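Local coordinates for prolyl-ACP dehydrogenase (Oscillatoria sp., PDB 4IRN), which oxidises the prolyl group carried on an acyl carrier protein, using FAD, in the biosynthesis of the cyanotoxin anatoxin-a, at residues A[172-185]-A[207-221]. Sequence-based numbering, arbitrary orientation.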
# COMPACT_ATOMS: atom_id res chain seq x y z
N TYR A 172 -27.22 -2.69 -17.26
CA TYR A 172 -28.14 -2.10 -18.24
C TYR A 172 -28.35 -3.01 -19.44
O TYR A 172 -29.42 -2.98 -20.06
CB TYR A 172 -27.62 -0.72 -18.69
CG TYR A 172 -27.14 0.16 -17.56
CD1 TYR A 172 -28.01 0.58 -16.56
CD2 TYR A 172 -25.79 0.52 -17.45
CE1 TYR A 172 -27.58 1.39 -15.52
CE2 TYR A 172 -25.35 1.33 -16.40
CZ TYR A 172 -26.25 1.77 -15.45
OH TYR A 172 -25.82 2.56 -14.41
N SER A 173 -27.34 -3.84 -19.76
CA SER A 173 -27.34 -4.79 -20.87
C SER A 173 -28.04 -6.12 -20.55
O SER A 173 -27.64 -7.16 -21.09
CB SER A 173 -25.92 -5.00 -21.38
OG SER A 173 -25.50 -3.91 -22.18
N LEU A 174 -29.10 -6.08 -19.71
CA LEU A 174 -29.93 -7.24 -19.33
C LEU A 174 -30.59 -7.83 -20.56
O LEU A 174 -31.11 -7.09 -21.40
CB LEU A 174 -31.07 -6.84 -18.36
CG LEU A 174 -30.74 -6.43 -16.95
CD1 LEU A 174 -31.97 -5.99 -16.20
CD2 LEU A 174 -30.04 -7.53 -16.23
N LYS A 175 -30.60 -9.16 -20.64
CA LYS A 175 -31.25 -9.86 -21.74
C LYS A 175 -32.62 -10.44 -21.37
O LYS A 175 -33.40 -10.70 -22.28
CB LYS A 175 -30.31 -10.90 -22.39
CG LYS A 175 -29.02 -10.32 -23.02
CD LYS A 175 -29.26 -9.38 -24.24
CE LYS A 175 -28.05 -8.54 -24.64
NZ LYS A 175 -28.40 -7.10 -24.88
N THR A 176 -32.91 -10.63 -20.06
CA THR A 176 -34.20 -11.15 -19.57
C THR A 176 -35.34 -10.27 -20.07
O THR A 176 -35.46 -9.11 -19.68
CB THR A 176 -34.20 -11.37 -18.03
OG1 THR A 176 -33.17 -12.30 -17.69
CG2 THR A 176 -35.53 -11.91 -17.51
N THR A 177 -36.13 -10.81 -21.00
CA THR A 177 -37.24 -10.10 -21.63
C THR A 177 -38.57 -10.36 -20.94
O THR A 177 -38.78 -11.45 -20.42
CB THR A 177 -37.32 -10.36 -23.14
OG1 THR A 177 -37.35 -11.77 -23.40
CG2 THR A 177 -36.21 -9.70 -23.91
N ALA A 178 -39.46 -9.36 -20.97
CA ALA A 178 -40.81 -9.42 -20.43
C ALA A 178 -41.79 -8.96 -21.51
O ALA A 178 -41.88 -7.75 -21.79
CB ALA A 178 -40.92 -8.56 -19.19
N GLN A 179 -42.45 -9.93 -22.17
CA GLN A 179 -43.42 -9.65 -23.23
C GLN A 179 -44.86 -9.62 -22.70
O GLN A 179 -45.32 -10.61 -22.13
CB GLN A 179 -43.25 -10.59 -24.44
CG GLN A 179 -42.19 -10.11 -25.45
CD GLN A 179 -42.46 -8.72 -26.01
OE1 GLN A 179 -43.54 -8.42 -26.53
NE2 GLN A 179 -41.46 -7.84 -25.92
N LYS A 180 -45.54 -8.48 -22.87
CA LYS A 180 -46.92 -8.23 -22.45
C LYS A 180 -47.95 -9.00 -23.31
O LYS A 180 -47.78 -9.11 -24.52
CB LYS A 180 -47.20 -6.71 -22.46
CG LYS A 180 -48.36 -6.28 -21.60
CD LYS A 180 -48.52 -4.79 -21.55
CE LYS A 180 -49.49 -4.44 -20.45
NZ LYS A 180 -49.68 -3.00 -20.26
N ASP A 181 -49.02 -9.50 -22.67
CA ASP A 181 -50.13 -10.22 -23.31
C ASP A 181 -51.44 -9.82 -22.60
O ASP A 181 -52.04 -10.61 -21.86
CB ASP A 181 -49.89 -11.74 -23.29
CG ASP A 181 -50.84 -12.55 -24.15
OD1 ASP A 181 -51.37 -12.00 -25.15
OD2 ASP A 181 -50.99 -13.76 -23.87
N GLY A 182 -51.81 -8.56 -22.79
CA GLY A 182 -52.98 -7.96 -22.17
C GLY A 182 -52.69 -7.55 -20.74
O GLY A 182 -51.99 -6.57 -20.50
N ASP A 183 -53.23 -8.32 -19.78
CA ASP A 183 -53.07 -8.08 -18.34
C ASP A 183 -51.86 -8.83 -17.73
O ASP A 183 -51.59 -8.69 -16.53
CB ASP A 183 -54.37 -8.40 -17.59
CG ASP A 183 -54.86 -9.83 -17.74
OD1 ASP A 183 -55.29 -10.20 -18.86
OD2 ASP A 183 -54.87 -10.57 -16.72
N LYS A 184 -51.15 -9.61 -18.55
CA LYS A 184 -50.01 -10.39 -18.06
C LYS A 184 -48.72 -10.12 -18.82
O LYS A 184 -48.73 -9.37 -19.79
CB LYS A 184 -50.35 -11.89 -18.02
CG LYS A 184 -50.69 -12.50 -19.37
CD LYS A 184 -51.08 -13.96 -19.26
CE LYS A 184 -51.52 -14.44 -20.62
NZ LYS A 184 -51.57 -15.91 -20.81
N TYR A 185 -47.61 -10.71 -18.34
CA TYR A 185 -46.27 -10.59 -18.92
C TYR A 185 -45.62 -11.96 -19.01
O TYR A 185 -45.73 -12.76 -18.08
CB TYR A 185 -45.37 -9.66 -18.07
CG TYR A 185 -45.69 -8.19 -18.18
CD1 TYR A 185 -46.59 -7.58 -17.31
CD2 TYR A 185 -45.04 -7.39 -19.11
CE1 TYR A 185 -46.85 -6.22 -17.37
CE2 TYR A 185 -45.30 -6.02 -19.19
CZ TYR A 185 -46.21 -5.44 -18.32
OH TYR A 185 -46.47 -4.09 -18.38
N ALA A 207 -36.14 -7.19 -15.46
CA ALA A 207 -36.30 -7.59 -16.86
C ALA A 207 -36.46 -6.38 -17.80
O ALA A 207 -36.45 -5.24 -17.33
CB ALA A 207 -37.50 -8.53 -17.00
N THR A 208 -36.57 -6.62 -19.12
CA THR A 208 -36.75 -5.57 -20.12
C THR A 208 -37.99 -5.79 -21.00
O THR A 208 -38.22 -6.91 -21.45
CB THR A 208 -35.44 -5.27 -20.88
OG1 THR A 208 -35.61 -4.12 -21.71
CG2 THR A 208 -34.93 -6.45 -21.71
N ILE A 209 -38.79 -4.73 -21.21
CA ILE A 209 -39.98 -4.81 -22.06
C ILE A 209 -39.59 -4.83 -23.55
O ILE A 209 -40.25 -5.49 -24.35
CB ILE A 209 -41.05 -3.74 -21.74
CG1 ILE A 209 -40.45 -2.32 -21.68
CG2 ILE A 209 -41.80 -4.10 -20.46
CD1 ILE A 209 -41.39 -1.19 -22.00
N ASP A 210 -38.48 -4.13 -23.88
CA ASP A 210 -37.88 -4.06 -25.21
C ASP A 210 -36.38 -3.81 -25.10
O ASP A 210 -35.98 -2.74 -24.62
CB ASP A 210 -38.56 -2.98 -26.08
CG ASP A 210 -38.17 -2.96 -27.55
OD1 ASP A 210 -37.58 -3.97 -28.04
OD2 ASP A 210 -38.47 -1.96 -28.23
N PRO A 211 -35.53 -4.77 -25.54
CA PRO A 211 -34.07 -4.57 -25.46
C PRO A 211 -33.50 -3.41 -26.28
O PRO A 211 -32.41 -2.93 -25.96
CB PRO A 211 -33.50 -5.92 -25.92
CG PRO A 211 -34.65 -6.89 -25.84
CD PRO A 211 -35.86 -6.08 -26.12
N SER A 212 -34.23 -2.94 -27.30
CA SER A 212 -33.84 -1.81 -28.14
C SER A 212 -33.82 -0.50 -27.33
O SER A 212 -33.06 0.42 -27.66
CB SER A 212 -34.78 -1.67 -29.32
OG SER A 212 -36.02 -1.08 -28.96
N LEU A 213 -34.67 -0.41 -26.28
CA LEU A 213 -34.80 0.76 -25.43
C LEU A 213 -33.63 0.94 -24.49
O LEU A 213 -33.35 2.07 -24.07
CB LEU A 213 -36.12 0.71 -24.64
CG LEU A 213 -37.43 0.87 -25.44
CD1 LEU A 213 -38.62 0.55 -24.56
CD2 LEU A 213 -37.57 2.27 -26.04
N GLY A 214 -32.95 -0.16 -24.18
CA GLY A 214 -31.81 -0.17 -23.27
C GLY A 214 -32.23 0.15 -21.85
O GLY A 214 -33.12 -0.50 -21.31
N LYS A 215 -31.61 1.20 -21.26
CA LYS A 215 -31.87 1.72 -19.91
C LYS A 215 -33.34 2.04 -19.68
O LYS A 215 -33.89 1.77 -18.61
CB LYS A 215 -31.05 3.00 -19.68
CG LYS A 215 -29.62 2.79 -19.25
CD LYS A 215 -29.22 3.85 -18.23
CE LYS A 215 -28.43 5.02 -18.74
NZ LYS A 215 -28.78 6.25 -17.99
N GLU A 216 -33.99 2.62 -20.69
CA GLU A 216 -35.39 3.03 -20.64
C GLU A 216 -36.38 1.87 -20.72
O GLU A 216 -37.57 2.08 -20.49
CB GLU A 216 -35.71 4.10 -21.73
CG GLU A 216 -34.72 5.26 -21.94
CD GLU A 216 -34.12 5.98 -20.74
OE1 GLU A 216 -34.89 6.45 -19.87
OE2 GLU A 216 -32.87 6.06 -20.66
N GLY A 217 -35.90 0.67 -21.03
CA GLY A 217 -36.74 -0.52 -21.15
C GLY A 217 -36.81 -1.40 -19.92
O GLY A 217 -37.65 -2.30 -19.87
N LEU A 218 -35.94 -1.15 -18.92
CA LEU A 218 -35.83 -1.91 -17.67
C LEU A 218 -37.09 -1.83 -16.80
O LEU A 218 -37.58 -0.73 -16.54
CB LEU A 218 -34.60 -1.43 -16.87
CG LEU A 218 -33.28 -2.18 -17.11
CD1 LEU A 218 -32.67 -1.79 -18.41
CD2 LEU A 218 -32.27 -1.86 -16.04
N THR A 219 -37.63 -2.98 -16.38
CA THR A 219 -38.85 -3.09 -15.57
C THR A 219 -38.69 -4.20 -14.51
O THR A 219 -38.05 -5.21 -14.79
CB THR A 219 -40.08 -3.29 -16.50
OG1 THR A 219 -40.03 -2.36 -17.59
CG2 THR A 219 -41.41 -3.12 -15.78
N THR A 220 -39.27 -4.00 -13.30
CA THR A 220 -39.22 -4.94 -12.17
C THR A 220 -40.53 -5.71 -12.01
O THR A 220 -41.61 -5.13 -12.16
CB THR A 220 -38.82 -4.21 -10.89
OG1 THR A 220 -37.81 -3.25 -11.18
CG2 THR A 220 -38.36 -5.16 -9.78
N PHE A 221 -40.43 -7.03 -11.70
CA PHE A 221 -41.57 -7.94 -11.50
C PHE A 221 -41.41 -8.76 -10.22
O PHE A 221 -40.29 -9.16 -9.88
CB PHE A 221 -41.74 -8.86 -12.71
CG PHE A 221 -41.96 -8.13 -14.01
CD1 PHE A 221 -43.24 -7.76 -14.41
CD2 PHE A 221 -40.89 -7.80 -14.83
CE1 PHE A 221 -43.44 -7.05 -15.60
CE2 PHE A 221 -41.09 -7.08 -16.02
CZ PHE A 221 -42.36 -6.72 -16.40
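The ring of F221 turns its edge to the face of Y185: the centroids are 4.9 Å apart and the planes meet at 57°, a tilted edge-to-face pair. Followed outward, Y185 CB begins 4.1 Å from F221 CE1. Y185 CG is closer to F221 CE1, at 3.6 Å, and CD1 keeps that contact, whereas CD2 lies nearly equally far from F221 CE1 and CZ. CE1 of Y185 still touches F221 CE1 and lies in the plane of the F221 ring at its edge. CE2 also meets CG2 of I209, and at the tip OH leaves the two segments to bond E265 and R261. K180 CG lies over the opposite face of the Y185 ring, so that ring is held between its own hairpin and F221. A178 CB packs against the same end of the F221 ring, 3.5 Å from F221 CE2 and close to CZ as well.

These side chains join two beta-sheets of the middle domain of the acyl-CoA dehydrogenase fold, one containing strands 177-181 and 184-191, the other strands 202-208 and 218-224. A single backbone bridge, T177 with T208, links the sheets at this point. Two hydrogen bonds define it: T208 N donates to T176 O (2.8 Å) and A178 N donates to T208 O. T177 CG2, anti to the carbonyl carbon, reaches P211 CG at 3.7 Å.

Toward the FAD side, L174 CD1 meets CG and CD2 of L218, the two side chains crossing at about a right angle; the L174 side chain is about 8 Å from the bound cofactor. Further along, K215 runs alongside Y172 and lays CD over its ring face, 4.2 Å from the centroid and 26° off the normal, which identifies a CH-pi contact.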